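Local structure of DNA alpha-glucosyltransferase (Enterobacteria phage T4, 1XV5) at residues 340-345 / 379-384; 358-363 / 372-377. The protein is a phage T4 DNA alpha-glucosyltransferase of the GT-B fold, with two Rossmann-like domains, and holds uridine-5'-diphosphate in this structure. One frame throughout, in Å; residues are numbered along the deposited sequence.

Interaction 1. Residues 340-345 / 379-384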
# COMPACT_ATOMS: atom_id res chain seq x y z
N THR A 340 18.88 1.56 3.81
CA THR A 340 19.96 0.58 3.76
C THR A 340 21.17 0.92 4.64
O THR A 340 22.02 0.07 4.88
CB THR A 340 20.47 0.37 2.31
OG1 THR A 340 20.61 1.64 1.67
CG2 THR A 340 19.50 -0.50 1.52
N SER A 341 21.24 2.16 5.11
CA SER A 341 22.37 2.58 5.94
C SER A 341 22.24 2.17 7.40
O SER A 341 23.07 2.53 8.23
CB SER A 341 22.56 4.10 5.86
OG SER A 341 21.46 4.78 6.45
N HIS A 342 21.20 1.40 7.72
CA HIS A 342 20.98 0.97 9.10
C HIS A 342 21.09 -0.52 9.34
O HIS A 342 20.89 -1.33 8.43
CB HIS A 342 19.60 1.41 9.59
CG HIS A 342 19.42 2.89 9.62
ND1 HIS A 342 19.15 3.64 8.49
CD2 HIS A 342 19.47 3.77 10.65
CE1 HIS A 342 19.05 4.91 8.82
NE2 HIS A 342 19.25 5.02 10.12
N ASP A 343 21.41 -0.88 10.58
CA ASP A 343 21.49 -2.27 11.00
C ASP A 343 20.06 -2.54 11.44
O ASP A 343 19.74 -2.55 12.63
CB ASP A 343 22.46 -2.41 12.17
CG ASP A 343 22.49 -3.81 12.73
OD1 ASP A 343 21.96 -4.73 12.07
OD2 ASP A 343 23.06 -4.00 13.83
N SER A 344 19.19 -2.74 10.45
CA SER A 344 17.77 -2.93 10.68
C SER A 344 17.26 -4.37 10.75
O SER A 344 16.11 -4.59 11.13
CB SER A 344 17.00 -2.20 9.58
OG SER A 344 17.30 -2.79 8.33
N GLY A 345 18.08 -5.33 10.36
CA GLY A 345 17.64 -6.71 10.38
C GLY A 345 17.00 -7.09 9.05
O GLY A 345 16.75 -8.26 8.78
N TYR A 379 11.45 -5.07 13.25
CA TYR A 379 10.20 -4.58 13.81
C TYR A 379 10.37 -3.17 14.36
O TYR A 379 9.57 -2.28 14.06
CB TYR A 379 9.69 -5.51 14.91
CG TYR A 379 8.55 -4.92 15.72
CD1 TYR A 379 8.80 -4.28 16.93
CD2 TYR A 379 7.24 -4.97 15.25
CE1 TYR A 379 7.76 -3.70 17.66
CE2 TYR A 379 6.20 -4.39 15.97
CZ TYR A 379 6.46 -3.76 17.17
OH TYR A 379 5.44 -3.18 17.88
N GLU A 380 11.40 -2.96 15.17
CA GLU A 380 11.63 -1.64 15.76
C GLU A 380 11.94 -0.59 14.70
O GLU A 380 11.46 0.54 14.78
CB GLU A 380 12.77 -1.70 16.78
CG GLU A 380 13.08 -0.34 17.42
CD GLU A 380 11.91 0.20 18.23
OE1 GLU A 380 11.92 1.41 18.55
OE2 GLU A 380 10.99 -0.57 18.55
N PHE A 381 12.74 -0.96 13.71
CA PHE A 381 13.10 -0.03 12.65
C PHE A 381 11.88 0.44 11.86
O PHE A 381 11.69 1.63 11.62
CB PHE A 381 14.09 -0.68 11.69
CG PHE A 381 14.57 0.23 10.59
CD1 PHE A 381 15.46 1.27 10.86
CD2 PHE A 381 14.13 0.05 9.28
CE1 PHE A 381 15.91 2.11 9.85
CE2 PHE A 381 14.57 0.89 8.26
CZ PHE A 381 15.47 1.92 8.54
N LEU A 382 11.05 -0.52 11.44
CA LEU A 382 9.87 -0.20 10.67
C LEU A 382 8.86 0.57 11.51
O LEU A 382 8.15 1.44 11.01
CB LEU A 382 9.26 -1.48 10.10
CG LEU A 382 10.19 -2.18 9.10
CD1 LEU A 382 9.58 -3.50 8.65
CD2 LEU A 382 10.43 -1.26 7.89
N TYR A 383 8.80 0.26 12.80
CA TYR A 383 7.90 0.96 13.72
C TYR A 383 8.31 2.44 13.76
O TYR A 383 7.49 3.34 13.59
CB TYR A 383 8.01 0.35 15.12
CG TYR A 383 7.44 1.22 16.21
CD1 TYR A 383 6.06 1.38 16.35
CD2 TYR A 383 8.28 1.90 17.09
CE1 TYR A 383 5.53 2.20 17.35
CE2 TYR A 383 7.76 2.72 18.09
CZ TYR A 383 6.39 2.87 18.22
OH TYR A 383 5.87 3.67 19.21
N GLN A 384 9.60 2.67 13.98
CA GLN A 384 10.13 4.03 14.04
C GLN A 384 9.93 4.76 12.71
O GLN A 384 9.68 5.96 12.68
CB GLN A 384 11.63 4.00 14.37
CG GLN A 384 11.93 3.61 15.81
CD GLN A 384 11.52 4.69 16.80
OE1 GLN A 384 11.34 4.43 17.99
NE2 GLN A 384 11.38 5.92 16.31
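With chi1 at -178°, Phe381 extends its ring opposite the backbone N, off helix 368-386, to meet His342 and Ser344 in the loop ahead of strand 347-349. His342 has CG anti to its own carbonyl carbon, and this rotation turns the imidazole to the phenyl ring. The two loop residues use different parts of that ring. Ser344 presses its CB onto a face, 3.6 Å from Phe381 CG and 3.7 Å from Phe381 CD2; this is a CH-pi contact, CB lying 3.8 Å from the ring centroid and 22° off the normal. His342 meets the CE1 corner of the ring: Phe381 CE1 stands over one imidazole face, 3.6 Å from His342 CG, with His342 CB at 3.8 Å. The planes are tilted by 45° and the centroids lie 5.2 Å apart, so the pair is oblique, neither a parallel stack nor a T-shape. All of the touching across the two segments is thus carbon packing and ring contact. Polar tethers shape the loop itself: an inverse gamma turn centred on Asp343, with a weak Ser344 N to His342 O bond, lies between the two residues that touch the ring, and His342 ND1 makes a weak hydrogen bond to Pro338 O. Phe332 completes an aromatic cluster, stacking on Phe381 and meeting His342 edge-to-face. The contact is buried in the second Rossmann-like domain, where Phe381 also reaches Ile346 just before edge strand 347-349, while Tyr379, on the same helix, packs against helix 181-188.

Interaction 2. Residues 358-363 / 372-377; sequences FERIKE and DREREK
Arg360 and Glu374 join two consecutive helices, 354-365 and 368-386, of the second Rossmann-like domain of this GT-B fold, and belong to a salt-bridge network with Glu363 and Lys377. The ionic link between the helices is the salt bridge from Arg360 NH2 to Glu374 OE1, 3.2 Å long. OE1 lies at the guanidinium edge, near its plane, but the two flat groups are turned 68° against each other, so the pairing is not a two-pronged, coplanar one. Arg360 gets there by a bend in its chain (chi2 55°), which swings the far end of the side chain across to the next helix; Glu374 is likewise bent at chi2 and comes in at about a right angle.

Within each helix further ion pairs steady these groups. Arg360 NH1 is bonded to Glu363 OE1, met from above the carboxylate plane; the modelled 2.5 Å is short and its exact length doubtful. Lys377 NZ reaches Glu374 OE2 at 2.7 Å on the syn side, tilted 28° out of the carboxylate plane, so each oxygen of this carboxylate has a cationic partner, which probably keeps it ionised. Away from the network, Arg375 grips Asp372 side-on, NE and NH2 both on OD2.

Nonpolar packing lies on other parts of helix 354-365: Phe358 meets Phe218, Phe222 and Leu223 of helix 212-223, and Ile361 meets strand 288-293. The Glu374 and Arg375 side chains also touch Ile319 of strand 319-323.

Water adds a second path between the charged groups. It accepts from Arg360 NH2 at 3.1 Å, in the guanidinium plane, and donates to Glu374 OE2 at 3.2 Å.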
# COMPACT_ATOMS: atom_id res chain seq x y z
N PHE A 358 21.02 -15.06 -0.51
CA PHE A 358 20.64 -16.37 0.00
C PHE A 358 21.55 -16.83 1.14
O PHE A 358 21.11 -17.53 2.04
CB PHE A 358 20.63 -17.40 -1.12
CG PHE A 358 20.10 -18.74 -0.69
CD1 PHE A 358 18.87 -18.83 -0.05
CD2 PHE A 358 20.84 -19.90 -0.90
CE1 PHE A 358 18.37 -20.06 0.38
CE2 PHE A 358 20.36 -21.14 -0.48
CZ PHE A 358 19.12 -21.21 0.16
N GLU A 359 22.82 -16.43 1.09
CA GLU A 359 23.75 -16.81 2.15
C GLU A 359 23.30 -16.24 3.49
O GLU A 359 23.40 -16.89 4.52
CB GLU A 359 25.16 -16.34 1.81
CG GLU A 359 25.79 -17.11 0.66
CD GLU A 359 25.95 -18.59 0.96
OE1 GLU A 359 26.14 -19.38 0.02
OE2 GLU A 359 25.89 -18.97 2.15
N ARG A 360 22.78 -15.01 3.46
CA ARG A 360 22.31 -14.37 4.68
C ARG A 360 21.06 -15.10 5.17
O ARG A 360 20.88 -15.31 6.37
CB ARG A 360 22.01 -12.89 4.41
CG ARG A 360 21.56 -12.10 5.64
CD ARG A 360 22.55 -12.18 6.80
NE ARG A 360 22.22 -11.23 7.86
CZ ARG A 360 22.80 -11.18 9.05
NH1 ARG A 360 23.76 -12.04 9.36
NH2 ARG A 360 22.42 -10.27 9.94
N ILE A 361 20.20 -15.49 4.24
CA ILE A 361 18.98 -16.22 4.58
C ILE A 361 19.34 -17.54 5.24
O ILE A 361 18.74 -17.93 6.24
CB ILE A 361 18.14 -16.47 3.31
CG1 ILE A 361 17.55 -15.15 2.82
CG2 ILE A 361 17.04 -17.49 3.60
CD1 ILE A 361 16.81 -15.25 1.48
N LYS A 362 20.33 -18.24 4.70
CA LYS A 362 20.74 -19.51 5.28
C LYS A 362 21.32 -19.29 6.67
O LYS A 362 21.15 -20.12 7.57
CB LYS A 362 21.76 -20.21 4.38
CG LYS A 362 21.16 -20.74 3.08
CD LYS A 362 22.14 -21.64 2.33
CE LYS A 362 23.35 -20.87 1.84
NZ LYS A 362 24.34 -21.78 1.19
N GLU A 363 22.01 -18.16 6.86
CA GLU A 363 22.60 -17.85 8.15
C GLU A 363 21.52 -17.68 9.22
O GLU A 363 21.60 -18.27 10.30
CB GLU A 363 23.45 -16.59 8.05
CG GLU A 363 23.98 -16.07 9.38
CD GLU A 363 24.98 -14.95 9.22
OE1 GLU A 363 24.79 -14.11 8.31
OE2 GLU A 363 25.96 -14.90 10.00
N ASP A 372 15.87 -14.28 15.81
CA ASP A 372 15.08 -13.47 16.72
C ASP A 372 15.64 -12.06 16.87
O ASP A 372 14.89 -11.08 16.82
CB ASP A 372 15.01 -14.15 18.10
CG ASP A 372 13.58 -14.52 18.48
OD1 ASP A 372 13.42 -15.33 19.42
OD2 ASP A 372 12.63 -14.00 17.87
N ARG A 373 16.96 -11.95 17.04
CA ARG A 373 17.56 -10.63 17.17
C ARG A 373 17.31 -9.80 15.93
O ARG A 373 16.96 -8.63 16.01
CB ARG A 373 19.08 -10.73 17.40
CG ARG A 373 19.48 -11.29 18.76
CD ARG A 373 20.95 -10.99 19.06
NE ARG A 373 21.86 -11.69 18.16
CZ ARG A 373 22.19 -12.98 18.28
NH1 ARG A 373 21.67 -13.71 19.26
NH2 ARG A 373 23.03 -13.53 17.42
N GLU A 374 17.47 -10.42 14.76
CA GLU A 374 17.28 -9.70 13.51
C GLU A 374 15.86 -9.20 13.30
O GLU A 374 15.67 -8.05 12.89
CB GLU A 374 17.72 -10.56 12.33
CG GLU A 374 19.22 -10.85 12.33
CD GLU A 374 20.06 -9.58 12.35
OE1 GLU A 374 19.95 -8.77 11.40
OE2 GLU A 374 20.84 -9.38 13.31
N ARG A 375 14.86 -10.03 13.57
CA ARG A 375 13.50 -9.55 13.37
C ARG A 375 13.09 -8.53 14.43
O ARG A 375 12.26 -7.67 14.16
CB ARG A 375 12.50 -10.72 13.32
CG ARG A 375 12.41 -11.57 14.55
CD ARG A 375 11.20 -12.50 14.46
NE ARG A 375 11.06 -13.32 15.66
CZ ARG A 375 9.95 -13.99 15.97
NH1 ARG A 375 8.88 -13.93 15.18
NH2 ARG A 375 9.91 -14.70 17.09
N GLU A 376 13.67 -8.61 15.63
CA GLU A 376 13.33 -7.61 16.64
C GLU A 376 13.85 -6.26 16.14
O GLU A 376 13.22 -5.22 16.34
CB GLU A 376 13.97 -7.95 18.00
CG GLU A 376 13.29 -9.10 18.73
CD GLU A 376 11.94 -8.72 19.33
OE1 GLU A 376 11.24 -9.63 19.84
OE2 GLU A 376 11.57 -7.53 19.30
N LYS A 377 15.00 -6.28 15.46
CA LYS A 377 15.55 -5.04 14.91
C LYS A 377 14.67 -4.51 13.78
O LYS A 377 14.40 -3.32 13.72
CB LYS A 377 16.98 -5.26 14.39
CG LYS A 377 18.03 -5.34 15.50
CD LYS A 377 19.45 -5.36 14.95
CE LYS A 377 19.75 -6.65 14.20
NZ LYS A 377 21.20 -6.75 13.87
O HOH W 1 23.96 -9.71 12.63

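How the interactions relate
From the N-terminal side the chain enters interaction 1 at 340-345, forms strand 347-349, one of the two outermost of its sheet, and runs into helix 354-365, where interaction 2 begins. A short turn leads to helix 368-386, whose residues 372-377 close the small loop of interaction 2; two residues later, 379-384 closes the larger loop of interaction 1. Interaction 2 is therefore nested inside interaction 1, both ending on the same helix. They also touch: Asp343 OD1 forms a 2.8 Å salt bridge with Lys377 NZ, and Gly345 CA lies 3.3 Å from Glu374 OE1. Together they tie helix 368-386 to the loop before an edge strand and to helix 354-365.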